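Local coordinates for mitochondrial RNA-binding protein 2 (Trypanosoma brucei, PDB 2GIA) that binds guide RNA together with its partner MRP1 and takes part in RNA matchmaking during mitochondrial RNA editing in trypanosomes, at residues 60-65 and 162-167; 70-75 and 94-99; 104-109 and 175-180; 126-131 and 138-143. All blocks are in the same frame, centred on the assembly; numbering follows the deposited sequence.

Contact 1 of 4, residues 60-65 and 162-167; sequences HLLRVL and FEWTVE
Because CG of Leu-62 is turned anti to its backbone nitrogen (chi1 -179°), its two methyl groups split between two residues of strand 162-167: CD1 meets Trp-164 CZ3 at 3.9 Å, and CD2 meets Val-166 CG1, also at 3.9 Å. In Trp-164, CG stands between the backbone N and the carbonyl carbon (chi1 53°), which carries the benzo end of the indole toward the leucine. This is sheet-on-sheet packing in the Whirly fold, where two four-stranded antiparallel sheets splay around a shared apolar interior. The short strands cross at -74° with their axes 8.7 Å apart, too far for backbone pairing, so the gap is bridged mainly by side chains. Leucine and valine suit the place as compact branched groups, while the wide indole spans distance: Leu-62 meets it at about a right angle. The one polar atom of the indole, NE1, is satisfied by a hydrogen bond to the hydroxyl of Ser-143, and the ring of Tyr-75 lies against both Trp-164 and His-60. Toward the end of the contact His-60 takes over, its CD2 4.2 Å from Val-166 CG2, while its NE2 stays 3.9 Å from Thr-165 O, too long for a hydrogen bond.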
loop_
_atom_site.group_PDB
_atom_site.type_symbol
_atom_site.label_atom_id
_atom_site.label_comp_id
_atom_site.label_asym_id
_atom_site.label_seq_id
_atom_site.Cartn_x
_atom_site.Cartn_y
_atom_site.Cartn_z
ATOM N N HIS D 60 16.034 16.613 -21.302
ATOM C CA HIS D 60 15.579 15.277 -21.655
ATOM C C HIS D 60 14.337 14.880 -20.849
ATOM O O HIS D 60 13.972 15.533 -19.862
ATOM C CB HIS D 60 16.696 14.227 -21.428
ATOM C CG HIS D 60 17.257 14.230 -20.039
ATOM N ND1 HIS D 60 18.332 15.011 -19.669
ATOM C CD2 HIS D 60 16.865 13.577 -18.918
ATOM C CE1 HIS D 60 18.576 14.842 -18.380
ATOM N NE2 HIS D 60 17.699 13.979 -17.901
ATOM N N LEU D 61 13.696 13.821 -21.318
ATOM C CA LEU D 61 12.509 13.274 -20.687
ATOM C C LEU D 61 12.644 11.756 -20.625
ATOM O O LEU D 61 13.025 11.105 -21.623
ATOM C CB LEU D 61 11.255 13.627 -21.499
ATOM C CG LEU D 61 9.969 12.833 -21.212
ATOM C CD1 LEU D 61 9.372 13.201 -19.831
ATOM C CD2 LEU D 61 8.965 13.139 -22.309
ATOM N N LEU D 62 12.367 11.192 -19.450
ATOM C CA LEU D 62 12.369 9.743 -19.315
ATOM C C LEU D 62 10.954 9.398 -18.908
ATOM O O LEU D 62 10.434 9.949 -17.916
ATOM C CB LEU D 62 13.334 9.258 -18.226
ATOM C CG LEU D 62 13.372 7.722 -18.065
ATOM C CD1 LEU D 62 14.067 7.073 -19.266
ATOM C CD2 LEU D 62 14.128 7.359 -16.810
ATOM N N ARG D 63 10.298 8.550 -19.701
ATOM C CA ARG D 63 8.967 8.123 -19.340
ATOM C C ARG D 63 9.204 6.694 -18.872
ATOM O O ARG D 63 9.974 5.934 -19.505
ATOM C CB ARG D 63 8.023 8.176 -20.531
ATOM C CG ARG D 63 7.789 9.615 -21.076
ATOM C CD ARG D 63 6.573 9.662 -22.017
ATOM N NE ARG D 63 5.339 9.443 -21.261
ATOM C CZ ARG D 63 4.484 8.433 -21.432
ATOM N NH1 ARG D 63 4.696 7.500 -22.355
ATOM N NH2 ARG D 63 3.398 8.358 -20.672
ATOM N N VAL D 64 8.609 6.348 -17.731
ATOM C CA VAL D 64 8.753 5.004 -17.157
ATOM C C VAL D 64 7.402 4.359 -17.260
ATOM O O VAL D 64 6.423 4.873 -16.725
ATOM C CB VAL D 64 9.172 5.032 -15.657
ATOM C CG1 VAL D 64 9.277 3.611 -15.114
ATOM C CG2 VAL D 64 10.500 5.764 -15.500
ATOM N N LEU D 65 7.318 3.228 -17.952
ATOM C CA LEU D 65 6.002 2.615 -18.085
ATOM C C LEU D 65 5.968 1.153 -17.844
ATOM O O LEU D 65 7.005 0.502 -17.740
ATOM C CB LEU D 65 5.412 2.907 -19.464
ATOM C CG LEU D 65 6.283 2.800 -20.714
ATOM C CD1 LEU D 65 5.566 2.001 -21.764
ATOM C CD2 LEU D 65 6.567 4.172 -21.255
ATOM N N PHE D 162 24.886 5.208 -27.922
ATOM C CA PHE D 162 24.344 6.424 -27.317
ATOM C C PHE D 162 24.389 6.325 -25.784
ATOM O O PHE D 162 23.771 5.432 -25.195
ATOM C CB PHE D 162 22.897 6.672 -27.788
ATOM C CG PHE D 162 22.252 7.874 -27.145
ATOM C CD1 PHE D 162 22.861 9.127 -27.214
ATOM C CD2 PHE D 162 21.057 7.750 -26.441
ATOM C CE1 PHE D 162 22.288 10.241 -26.586
ATOM C CE2 PHE D 162 20.477 8.856 -25.810
ATOM C CZ PHE D 162 21.093 10.104 -25.883
ATOM N N GLU D 163 25.128 7.238 -25.157
ATOM C CA GLU D 163 25.272 7.271 -23.711
ATOM C C GLU D 163 24.338 8.299 -23.081
ATOM O O GLU D 163 24.248 9.436 -23.543
ATOM C CB GLU D 163 26.710 7.606 -23.344
ATOM C CG GLU D 163 27.672 6.437 -23.482
ATOM C CD GLU D 163 29.109 6.837 -23.170
ATOM O OE1 GLU D 163 29.305 7.715 -22.298
ATOM O OE2 GLU D 163 30.043 6.276 -23.783
ATOM N N TRP D 164 23.640 7.906 -22.021
ATOM C CA TRP D 164 22.716 8.834 -21.379
ATOM C C TRP D 164 22.616 8.553 -19.885
ATOM O O TRP D 164 22.879 7.435 -19.446
ATOM C CB TRP D 164 21.342 8.736 -22.041
ATOM C CG TRP D 164 20.770 7.332 -22.109
ATOM C CD1 TRP D 164 21.097 6.337 -23.004
ATOM C CD2 TRP D 164 19.698 6.811 -21.306
ATOM N NE1 TRP D 164 20.282 5.238 -22.807
ATOM C CE2 TRP D 164 19.425 5.500 -21.772
ATOM C CE3 TRP D 164 18.953 7.325 -20.235
ATOM C CZ2 TRP D 164 18.414 4.704 -21.205
ATOM C CZ3 TRP D 164 17.952 6.534 -19.677
ATOM C CH2 TRP D 164 17.698 5.234 -20.160
ATOM N N THR D 165 22.242 9.577 -19.121
ATOM C CA THR D 165 22.123 9.488 -17.656
ATOM C C THR D 165 20.859 10.207 -17.213
ATOM O O THR D 165 20.547 11.281 -17.742
ATOM C CB THR D 165 23.298 10.222 -16.928
ATOM O OG1 THR D 165 24.548 9.639 -17.299
ATOM C CG2 THR D 165 23.171 10.095 -15.417
ATOM N N VAL D 166 20.144 9.634 -16.239
ATOM C CA VAL D 166 18.949 10.289 -15.705
ATOM C C VAL D 166 19.094 10.299 -14.186
ATOM O O VAL D 166 19.240 9.247 -13.570
ATOM C CB VAL D 166 17.639 9.555 -16.095
ATOM C CG1 VAL D 166 16.431 10.230 -15.416
ATOM C CG2 VAL D 166 17.442 9.611 -17.611
ATOM N N GLU D 167 19.095 11.493 -13.601
ATOM C CA GLU D 167 19.204 11.664 -12.165
ATOM C C GLU D 167 17.778 11.615 -11.581
ATOM O O GLU D 167 16.838 12.171 -12.155
ATOM C CB GLU D 167 19.805 13.043 -11.813
ATOM C CG GLU D 167 21.267 13.279 -12.255
ATOM C CD GLU D 167 22.219 12.220 -11.734
ATOM O OE1 GLU D 167 21.910 11.541 -10.724
ATOM O OE2 GLU D 167 23.295 12.064 -12.331
#

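Contact 2 of 4, residues 70-75 and 94-99; sequences FVVLDY and SVMLPA
Val-71 and Leu-97 exchange two backbone hydrogen bonds, Val-71 N to Leu-97 O at 3.0 Å and Leu-97 N to Val-71 O at 2.8 Å. Two residues on, Leu-73 and Val-95 do the same: Leu-73 N reaches Val-95 O at 2.8 Å with an N-H...O angle of 171°, and Val-95 N returns to Leu-73 O at 2.9 Å. Val-95 O and Leu-73 O each receive a CA-H as well, from Val-72 and Ser-94. Val-72 and Asp-74 direct their backbone bonds the other way, to Leu-65 and Arg-63 of strand 60-67. The two segments belong to the antiparallel beta hairpin of strands 70-78 and 89-97, whose first strand lies inside the sheet. Val-72 and Met-96 form the non-hydrogen-bonded pair between the two bonded ones, and Asp-74 and Ser-94 the next beyond. There Ser-94 OG, anti to the backbone N (chi1 169°), donates to Asp-74 OD1 at 2.8 Å; the carboxylate also has a weak, long ion pair with Arg-91. A short serine lets the buried Asp-74 find a donor close to the strand. On the same face Met-96 holds SD 5.0 Å from the centroid of the Phe-70 ring and 16° off its normal, a Met-aromatic contact at a distance, and the bend at its last torsion lays CE over one face of the ring; the ring's edge meets Leu-97 O. Contacts among Val-71, Leu-73, Val-95 and Leu-97, on the opposite face, are aliphatic, with Leu-73 CD1 4.0 Å from Leu-97 CD1, and Val-71 CG1 touching that same methyl.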
loop_
_atom_site.group_PDB
_atom_site.type_symbol
_atom_site.label_atom_id
_atom_site.label_comp_id
_atom_site.label_asym_id
_atom_site.label_seq_id
_atom_site.Cartn_x
_atom_site.Cartn_y
_atom_site.Cartn_z
ATOM N N PHE D 70 6.652 -5.962 -18.632
ATOM C CA PHE D 70 7.959 -5.311 -18.639
ATOM C C PHE D 70 7.873 -3.896 -18.073
ATOM O O PHE D 70 6.866 -3.219 -18.262
ATOM C CB PHE D 70 8.477 -5.111 -20.075
ATOM C CG PHE D 70 8.773 -6.384 -20.810
ATOM C CD1 PHE D 70 10.057 -6.912 -20.809
ATOM C CD2 PHE D 70 7.767 -7.042 -21.514
ATOM C CE1 PHE D 70 10.350 -8.091 -21.511
ATOM C CE2 PHE D 70 8.039 -8.232 -22.223
ATOM C CZ PHE D 70 9.332 -8.751 -22.217
ATOM N N VAL D 71 8.955 -3.442 -17.446
ATOM C CA VAL D 71 9.051 -2.054 -17.058
ATOM C C VAL D 71 9.848 -1.502 -18.257
ATOM O O VAL D 71 10.923 -2.008 -18.593
ATOM C CB VAL D 71 9.861 -1.820 -15.770
ATOM C CG1 VAL D 71 10.217 -0.299 -15.620
ATOM C CG2 VAL D 71 9.000 -2.229 -14.555
ATOM N N VAL D 72 9.306 -0.489 -18.908
ATOM C CA VAL D 72 9.970 0.122 -20.046
ATOM C C VAL D 72 10.502 1.522 -19.725
ATOM O O VAL D 72 9.795 2.369 -19.157
ATOM C CB VAL D 72 8.986 0.219 -21.219
ATOM C CG1 VAL D 72 9.735 0.610 -22.506
ATOM C CG2 VAL D 72 8.253 -1.098 -21.375
ATOM N N LEU D 73 11.746 1.782 -20.089
ATOM C CA LEU D 73 12.308 3.097 -19.865
ATOM C C LEU D 73 12.418 3.750 -21.259
ATOM O O LEU D 73 13.179 3.276 -22.104
ATOM C CB LEU D 73 13.694 2.981 -19.222
ATOM C CG LEU D 73 13.819 2.001 -18.042
ATOM C CD1 LEU D 73 15.219 1.984 -17.460
ATOM C CD2 LEU D 73 12.805 2.442 -16.963
ATOM N N ASP D 74 11.623 4.790 -21.516
ATOM C CA ASP D 74 11.669 5.497 -22.812
ATOM C C ASP D 74 12.419 6.814 -22.645
ATOM O O ASP D 74 11.904 7.774 -22.043
ATOM C CB ASP D 74 10.270 5.800 -23.342
ATOM C CG ASP D 74 9.607 4.605 -24.005
ATOM O OD1 ASP D 74 10.249 3.570 -24.197
ATOM O OD2 ASP D 74 8.409 4.706 -24.348
ATOM N N TYR D 75 13.650 6.875 -23.159
ATOM C CA TYR D 75 14.433 8.096 -23.049
ATOM C C TYR D 75 14.260 9.027 -24.262
ATOM O O TYR D 75 14.362 8.585 -25.420
ATOM C CB TYR D 75 15.900 7.749 -22.867
ATOM C CG TYR D 75 16.764 8.962 -22.714
ATOM C CD1 TYR D 75 17.319 9.588 -23.834
ATOM C CD2 TYR D 75 17.019 9.511 -21.450
ATOM C CE1 TYR D 75 18.103 10.727 -23.703
ATOM C CE2 TYR D 75 17.812 10.638 -21.304
ATOM C CZ TYR D 75 18.351 11.245 -22.442
ATOM O OH TYR D 75 19.129 12.370 -22.313
ATOM N N SER D 94 14.737 3.179 -26.180
ATOM C CA SER D 94 13.799 2.515 -25.284
ATOM C C SER D 94 14.410 1.208 -24.754
ATOM O O SER D 94 14.855 0.346 -25.526
ATOM C CB SER D 94 12.497 2.288 -26.056
ATOM O OG SER D 94 11.576 1.442 -25.400
ATOM N N VAL D 95 14.478 1.091 -23.426
ATOM C CA VAL D 95 15.038 -0.086 -22.747
ATOM C C VAL D 95 13.901 -0.889 -22.111
ATOM O O VAL D 95 13.067 -0.343 -21.365
ATOM C CB VAL D 95 15.990 0.333 -21.614
ATOM C CG1 VAL D 95 16.507 -0.912 -20.870
ATOM C CG2 VAL D 95 17.127 1.166 -22.159
ATOM N N MET D 96 13.852 -2.182 -22.379
ATOM C CA MET D 96 12.794 -2.966 -21.787
ATOM C C MET D 96 13.394 -3.871 -20.758
ATOM O O MET D 96 14.255 -4.679 -21.064
ATOM C CB MET D 96 12.065 -3.765 -22.839
ATOM C CG MET D 96 11.451 -2.900 -23.909
ATOM S SD MET D 96 10.090 -3.798 -24.677
ATOM C CE MET D 96 10.866 -5.400 -25.064
ATOM N N LEU D 97 12.936 -3.715 -19.522
ATOM C CA LEU D 97 13.427 -4.498 -18.410
ATOM C C LEU D 97 12.431 -5.596 -18.072
ATOM O O LEU D 97 11.279 -5.324 -17.731
ATOM C CB LEU D 97 13.590 -3.617 -17.167
ATOM C CG LEU D 97 14.357 -2.288 -17.226
ATOM C CD1 LEU D 97 14.145 -1.544 -15.909
ATOM C CD2 LEU D 97 15.835 -2.542 -17.458
ATOM N N PRO D 98 12.872 -6.856 -18.134
ATOM C CA PRO D 98 12.041 -8.022 -17.825
ATOM C C PRO D 98 11.670 -7.944 -16.341
ATOM O O PRO D 98 12.383 -7.315 -15.540
ATOM C CB PRO D 98 12.976 -9.205 -18.076
ATOM C CG PRO D 98 14.021 -8.658 -18.978
ATOM C CD PRO D 98 14.239 -7.257 -18.497
ATOM N N ALA D 99 10.601 -8.635 -15.987
ATOM C CA ALA D 99 10.078 -8.649 -14.638
ATOM C C ALA D 99 11.081 -8.978 -13.555
ATOM O O ALA D 99 10.964 -8.486 -12.440
ATOM C CB ALA D 99 8.898 -9.598 -14.552
#

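Contact 3 of 4, residues 104-109 and 175-180; sequences RFLAVL and MLQRFL
Leu-180 and Leu-109 carry the apolar part of this contact, where two helices pack with a signed crossing angle of -142° and axes 10.0 Å apart. CD1 of Leu-180 sits 3.6 Å from Phe-105 CB and also touches Leu-109 CD1. Leu-109 CD1 in turn lies 3.9 Å from Leu-176 CG and against the backbone of Gln-177, so this one methyl meets three residues of helix 175-180. Leu-106 and Leu-180 run antiparallel alongside each other, Leu-106 CD2 meeting Leu-180 CB at 3.7 Å. Leucine fits because its fork can give one methyl to the facing helix and the other to a sheet: Leu-109 CD2 goes to Phe-127 and Leu-180 CD2 to Val-71. These helices pack beside the two sheets of the Whirly fold, and the ring of Phe-127 also lies next to Phe-105 and Leu-176.

The polar part is small and sits at one margin. Gln-177, with CG anti to its backbone N (chi1 -164°) and the chain bent at chi2, lays its aliphatic stem against Leu-109 CB. Its amide is used at both ends: NE2 donates to Glu-110, while OE1 accepts from Arg-178 NH1 at 3.0 Å, in the carbonyl plane on a lone pair. Arg-178 NE forms a salt bridge with Asp-144 of one MRP1 subunit, and Leu-106 and Gln-177 pack on His-137 of another. With no hydrogen bond between the two segments, the leucines hold the helices by close apolar packing, while a buried amide, fixed by a donor and an acceptor, links that interior to the charged border with MRP1.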
loop_
_atom_site.group_PDB
_atom_site.type_symbol
_atom_site.label_atom_id
_atom_site.label_comp_id
_atom_site.label_asym_id
_atom_site.label_seq_id
_atom_site.Cartn_x
_atom_site.Cartn_y
_atom_site.Cartn_z
ATOM N N ARG D 104 15.246 -6.128 -8.133
ATOM C CA ARG D 104 16.651 -5.655 -8.021
ATOM C C ARG D 104 16.740 -4.141 -7.959
ATOM O O ARG D 104 17.593 -3.609 -7.261
ATOM C CB ARG D 104 17.518 -6.145 -9.199
ATOM C CG ARG D 104 17.710 -7.691 -9.136
ATOM C CD ARG D 104 18.581 -8.186 -10.300
ATOM N NE ARG D 104 18.757 -9.632 -10.261
ATOM C CZ ARG D 104 19.780 -10.263 -9.675
ATOM N NH1 ARG D 104 20.760 -9.591 -9.056
ATOM N NH2 ARG D 104 19.833 -11.589 -9.727
ATOM N N PHE D 105 15.878 -3.456 -8.713
ATOM C CA PHE D 105 15.813 -1.997 -8.642
ATOM C C PHE D 105 15.241 -1.622 -7.275
ATOM O O PHE D 105 15.736 -0.701 -6.632
ATOM C CB PHE D 105 14.914 -1.447 -9.745
ATOM C CG PHE D 105 15.669 -1.148 -11.040
ATOM C CD1 PHE D 105 16.045 0.154 -11.346
ATOM C CD2 PHE D 105 16.013 -2.173 -11.907
ATOM C CE1 PHE D 105 16.776 0.430 -12.540
ATOM C CE2 PHE D 105 16.739 -1.916 -13.101
ATOM C CZ PHE D 105 17.113 -0.620 -13.401
ATOM N N LEU D 106 14.195 -2.332 -6.827
ATOM C CA LEU D 106 13.602 -2.021 -5.524
ATOM C C LEU D 106 14.658 -2.172 -4.444
ATOM O O LEU D 106 14.721 -1.372 -3.487
ATOM C CB LEU D 106 12.368 -2.944 -5.231
ATOM C CG LEU D 106 11.125 -2.471 -6.024
ATOM C CD1 LEU D 106 10.033 -3.565 -5.960
ATOM C CD2 LEU D 106 10.575 -1.138 -5.452
ATOM N N ALA D 107 15.501 -3.205 -4.573
ATOM C CA ALA D 107 16.513 -3.414 -3.545
ATOM C C ALA D 107 17.445 -2.201 -3.419
ATOM O O ALA D 107 17.891 -1.882 -2.316
ATOM C CB ALA D 107 17.316 -4.705 -3.816
ATOM N N VAL D 108 17.719 -1.520 -4.534
ATOM C CA VAL D 108 18.578 -0.341 -4.488
ATOM C C VAL D 108 17.805 0.834 -3.862
ATOM O O VAL D 108 18.305 1.493 -2.949
ATOM C CB VAL D 108 19.105 0.039 -5.911
ATOM C CG1 VAL D 108 19.846 1.412 -5.876
ATOM C CG2 VAL D 108 20.064 -1.081 -6.429
ATOM N N LEU D 109 16.573 1.062 -4.318
ATOM C CA LEU D 109 15.743 2.148 -3.788
ATOM C C LEU D 109 15.499 1.993 -2.283
ATOM O O LEU D 109 15.415 2.972 -1.561
ATOM C CB LEU D 109 14.375 2.169 -4.526
ATOM C CG LEU D 109 14.502 2.533 -6.019
ATOM C CD1 LEU D 109 13.275 2.139 -6.862
ATOM C CD2 LEU D 109 14.695 4.029 -6.093
ATOM N N MET D 175 8.820 8.285 -6.459
ATOM C CA MET D 175 7.885 7.919 -7.511
ATOM C C MET D 175 8.255 6.591 -8.139
ATOM O O MET D 175 7.390 5.765 -8.374
ATOM C CB MET D 175 7.835 8.979 -8.609
ATOM C CG MET D 175 7.151 10.260 -8.175
ATOM S SD MET D 175 7.312 11.598 -9.418
ATOM C CE MET D 175 6.218 10.883 -10.537
ATOM N N LEU D 176 9.543 6.379 -8.409
ATOM C CA LEU D 176 9.963 5.115 -9.014
ATOM C C LEU D 176 9.733 3.956 -8.027
ATOM O O LEU D 176 9.302 2.886 -8.435
ATOM C CB LEU D 176 11.454 5.193 -9.428
ATOM C CG LEU D 176 12.026 3.920 -10.079
ATOM C CD1 LEU D 176 11.337 3.659 -11.432
ATOM C CD2 LEU D 176 13.543 4.078 -10.246
ATOM N N GLN D 177 10.008 4.164 -6.733
ATOM C CA GLN D 177 9.805 3.076 -5.778
ATOM C C GLN D 177 8.311 2.689 -5.707
ATOM O O GLN D 177 7.981 1.505 -5.663
ATOM C CB GLN D 177 10.363 3.476 -4.379
ATOM C CG GLN D 177 10.582 2.289 -3.329
ATOM C CD GLN D 177 9.283 1.750 -2.689
ATOM O OE1 GLN D 177 8.295 2.469 -2.592
ATOM N NE2 GLN D 177 9.301 0.483 -2.211
ATOM N N ARG D 178 7.405 3.675 -5.692
ATOM C CA ARG D 178 5.958 3.339 -5.629
ATOM C C ARG D 178 5.495 2.708 -6.942
ATOM O O ARG D 178 4.670 1.788 -6.955
ATOM C CB ARG D 178 5.111 4.591 -5.316
ATOM C CG ARG D 178 5.459 5.251 -3.949
ATOM C CD ARG D 178 5.660 4.188 -2.833
ATOM N NE ARG D 178 4.472 3.342 -2.566
ATOM C CZ ARG D 178 4.501 2.186 -1.886
ATOM N NH1 ARG D 178 5.660 1.709 -1.408
ATOM N NH2 ARG D 178 3.364 1.538 -1.605
ATOM N N PHE D 179 6.001 3.232 -8.055
ATOM C CA PHE D 179 5.638 2.696 -9.357
ATOM C C PHE D 179 6.039 1.220 -9.463
ATOM O O PHE D 179 5.224 0.385 -9.850
ATOM C CB PHE D 179 6.328 3.491 -10.481
ATOM C CG PHE D 179 6.020 2.946 -11.867
ATOM C CD1 PHE D 179 6.883 2.033 -12.475
ATOM C CD2 PHE D 179 4.884 3.348 -12.549
ATOM C CE1 PHE D 179 6.611 1.545 -13.750
ATOM C CE2 PHE D 179 4.589 2.875 -13.837
ATOM C CZ PHE D 179 5.461 1.969 -14.444
ATOM N N LEU D 180 7.293 0.908 -9.124
ATOM C CA LEU D 180 7.775 -0.466 -9.165
ATOM C C LEU D 180 7.008 -1.317 -8.161
ATOM O O LEU D 180 6.743 -2.500 -8.409
ATOM C CB LEU D 180 9.275 -0.543 -8.834
ATOM C CG LEU D 180 10.133 0.083 -9.955
ATOM C CD1 LEU D 180 11.571 -0.010 -9.598
ATOM C CD2 LEU D 180 9.861 -0.618 -11.306
#

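Contact 4 of 4, residues 126-131 and 138-143; sequences TFTPNP and TLKCTS
Thr-126 holds its hydroxyl between the backbone N and the carbonyl carbon (chi1 71°), which sets OG1 beside the aliphatic chain of Lys-140, 3.7 Å from CD. The lysine, extended beyond CG, crosses the threonine obliquely, so its methylene groups cover the neighbouring strand before the charged end is reached. The segments form an antiparallel beta hairpin: Thr-126 with Lys-140 and Thr-128 with Thr-138 are hydrogen-bonded pairs, the latter held by Thr-138 N to Thr-128 O at 2.8 Å and a longer return bond from Thr-128 N to Thr-138 O. Beta-branched threonine readily takes the extended backbone of these strands. Further along the same face, Thr-138 OG1 lies 3.6 Å from Asn-130 CB, while Asn-130 OD1 accepts from the backbone N of Ala-132. On the other face Phe-127 has CG anti to the backbone N (chi1 -176°), and its CD1 rests 4.1 Å from Leu-139 CB. The rest of the ring extends to Val-108 of helix 101-109, whereas Leu-139 packs on Trp-164. The hairpin is thus two-faced: the polar side carries the partly exposed Thr-126 and Thr-128 and the exposed Lys-140, with the buried Thr-138 hydroxyl tied to Glu-167, while Phe-127 and Leu-139 face the apolar interior.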
loop_
_atom_site.group_PDB
_atom_site.type_symbol
_atom_site.label_atom_id
_atom_site.label_comp_id
_atom_site.label_asym_id
_atom_site.label_seq_id
_atom_site.Cartn_x
_atom_site.Cartn_y
_atom_site.Cartn_z
ATOM N N THR D 126 23.502 0.838 -15.260
ATOM C CA THR D 126 23.579 0.665 -13.803
ATOM C C THR D 126 22.618 1.659 -13.130
ATOM O O THR D 126 22.329 2.743 -13.683
ATOM C CB THR D 126 25.016 0.943 -13.195
ATOM O OG1 THR D 126 25.309 2.344 -13.250
ATOM C CG2 THR D 126 26.076 0.125 -13.939
ATOM N N PHE D 127 22.133 1.292 -11.939
ATOM C CA PHE D 127 21.244 2.154 -11.167
ATOM C C PHE D 127 21.857 2.078 -9.779
ATOM O O PHE D 127 21.933 1.014 -9.193
ATOM C CB PHE D 127 19.790 1.600 -11.158
ATOM C CG PHE D 127 18.817 2.491 -10.452
ATOM C CD1 PHE D 127 18.323 3.635 -11.086
ATOM C CD2 PHE D 127 18.419 2.217 -9.144
ATOM C CE1 PHE D 127 17.437 4.518 -10.430
ATOM C CE2 PHE D 127 17.547 3.075 -8.478
ATOM C CZ PHE D 127 17.049 4.236 -9.124
ATOM N N THR D 128 22.243 3.228 -9.250
ATOM C CA THR D 128 22.914 3.283 -7.979
ATOM C C THR D 128 22.500 4.515 -7.209
ATOM O O THR D 128 21.937 5.461 -7.784
ATOM C CB THR D 128 24.435 3.393 -8.251
ATOM O OG1 THR D 128 24.660 4.576 -9.025
ATOM C CG2 THR D 128 24.923 2.218 -9.104
ATOM N N PRO D 129 22.773 4.535 -5.896
ATOM C CA PRO D 129 22.427 5.704 -5.084
ATOM C C PRO D 129 23.391 6.826 -5.491
ATOM O O PRO D 129 24.522 6.569 -5.920
ATOM C CB PRO D 129 22.716 5.274 -3.646
ATOM C CG PRO D 129 22.869 3.810 -3.693
ATOM C CD PRO D 129 23.209 3.395 -5.077
ATOM N N ASN D 130 22.946 8.063 -5.374
ATOM C CA ASN D 130 23.814 9.184 -5.703
ATOM C C ASN D 130 24.350 9.721 -4.374
ATOM O O ASN D 130 23.588 10.153 -3.517
ATOM C CB ASN D 130 23.047 10.283 -6.440
ATOM C CG ASN D 130 23.939 11.461 -6.789
ATOM O OD1 ASN D 130 24.991 11.647 -6.168
ATOM N ND2 ASN D 130 23.529 12.261 -7.775
ATOM N N PRO D 131 25.677 9.685 -4.187
ATOM C CA PRO D 131 26.361 10.157 -2.976
ATOM C C PRO D 131 26.005 11.594 -2.585
ATOM O O PRO D 131 25.980 11.925 -1.406
ATOM C CB PRO D 131 27.847 10.058 -3.345
ATOM C CG PRO D 131 27.896 9.004 -4.396
ATOM C CD PRO D 131 26.640 9.213 -5.200
ATOM N N THR D 138 20.868 7.429 -9.394
ATOM C CA THR D 138 21.313 7.719 -10.748
ATOM C C THR D 138 21.205 6.546 -11.716
ATOM O O THR D 138 21.685 5.470 -11.417
ATOM C CB THR D 138 22.811 8.162 -10.755
ATOM O OG1 THR D 138 22.951 9.348 -9.963
ATOM C CG2 THR D 138 23.256 8.454 -12.204
ATOM N N LEU D 139 20.561 6.770 -12.861
ATOM C CA LEU D 139 20.457 5.763 -13.916
ATOM C C LEU D 139 21.510 6.207 -14.985
ATOM O O LEU D 139 21.436 7.335 -15.495
ATOM C CB LEU D 139 19.055 5.771 -14.565
ATOM C CG LEU D 139 18.858 4.824 -15.776
ATOM C CD1 LEU D 139 19.131 3.415 -15.360
ATOM C CD2 LEU D 139 17.448 4.921 -16.373
ATOM N N LYS D 140 22.494 5.348 -15.253
ATOM C CA LYS D 140 23.574 5.604 -16.246
ATOM C C LYS D 140 23.488 4.458 -17.237
ATOM O O LYS D 140 23.502 3.288 -16.840
ATOM C CB LYS D 140 24.963 5.541 -15.607
ATOM C CG LYS D 140 25.165 6.384 -14.371
ATOM C CD LYS D 140 26.395 5.886 -13.605
ATOM C CE LYS D 140 26.595 6.571 -12.252
ATOM N NZ LYS D 140 27.772 5.950 -11.566
ATOM N N CYS D 141 23.433 4.780 -18.524
ATOM C CA CYS D 141 23.290 3.745 -19.522
ATOM C C CYS D 141 24.068 4.049 -20.797
ATOM O O CYS D 141 24.207 5.205 -21.194
ATOM C CB CYS D 141 21.807 3.612 -19.870
ATOM S SG CYS D 141 21.390 2.310 -21.081
ATOM N N THR D 142 24.576 3.001 -21.425
ATOM C CA THR D 142 25.266 3.153 -22.699
ATOM C C THR D 142 24.473 2.246 -23.613
ATOM O O THR D 142 24.500 1.038 -23.443
ATOM C CB THR D 142 26.718 2.646 -22.645
ATOM O OG1 THR D 142 26.757 1.357 -22.030
ATOM C CG2 THR D 142 27.572 3.584 -21.867
ATOM N N SER D 143 23.725 2.821 -24.545
ATOM C CA SER D 143 22.937 2.008 -25.479
ATOM C C SER D 143 23.715 1.763 -26.775
ATOM O O SER D 143 24.620 2.537 -27.121
ATOM C CB SER D 143 21.614 2.701 -25.838
ATOM O OG SER D 143 20.769 2.837 -24.703
#

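Contacts 2 and 4 are hairpins, one in each sheet, built on backbone hydrogen bonds; contacts 1 and 3 have none across them and rely on side-chain packing. Contact 1 takes a strand from each sheet and so bridges the two: its strand 60-65 pairs with 70-75 of contact 2, and 162-167 with 138-143 of contact 4. Contact 3 supplies helices whose inner side chains meet both hairpins, at Val-71 and at Phe-127. Contacts 1 to 3 are largely buried, whereas contact 4 is partly exposed and the richest in hydroxyls. Contact 3 differs again, since residues of its segments also touch MRP1 subunits.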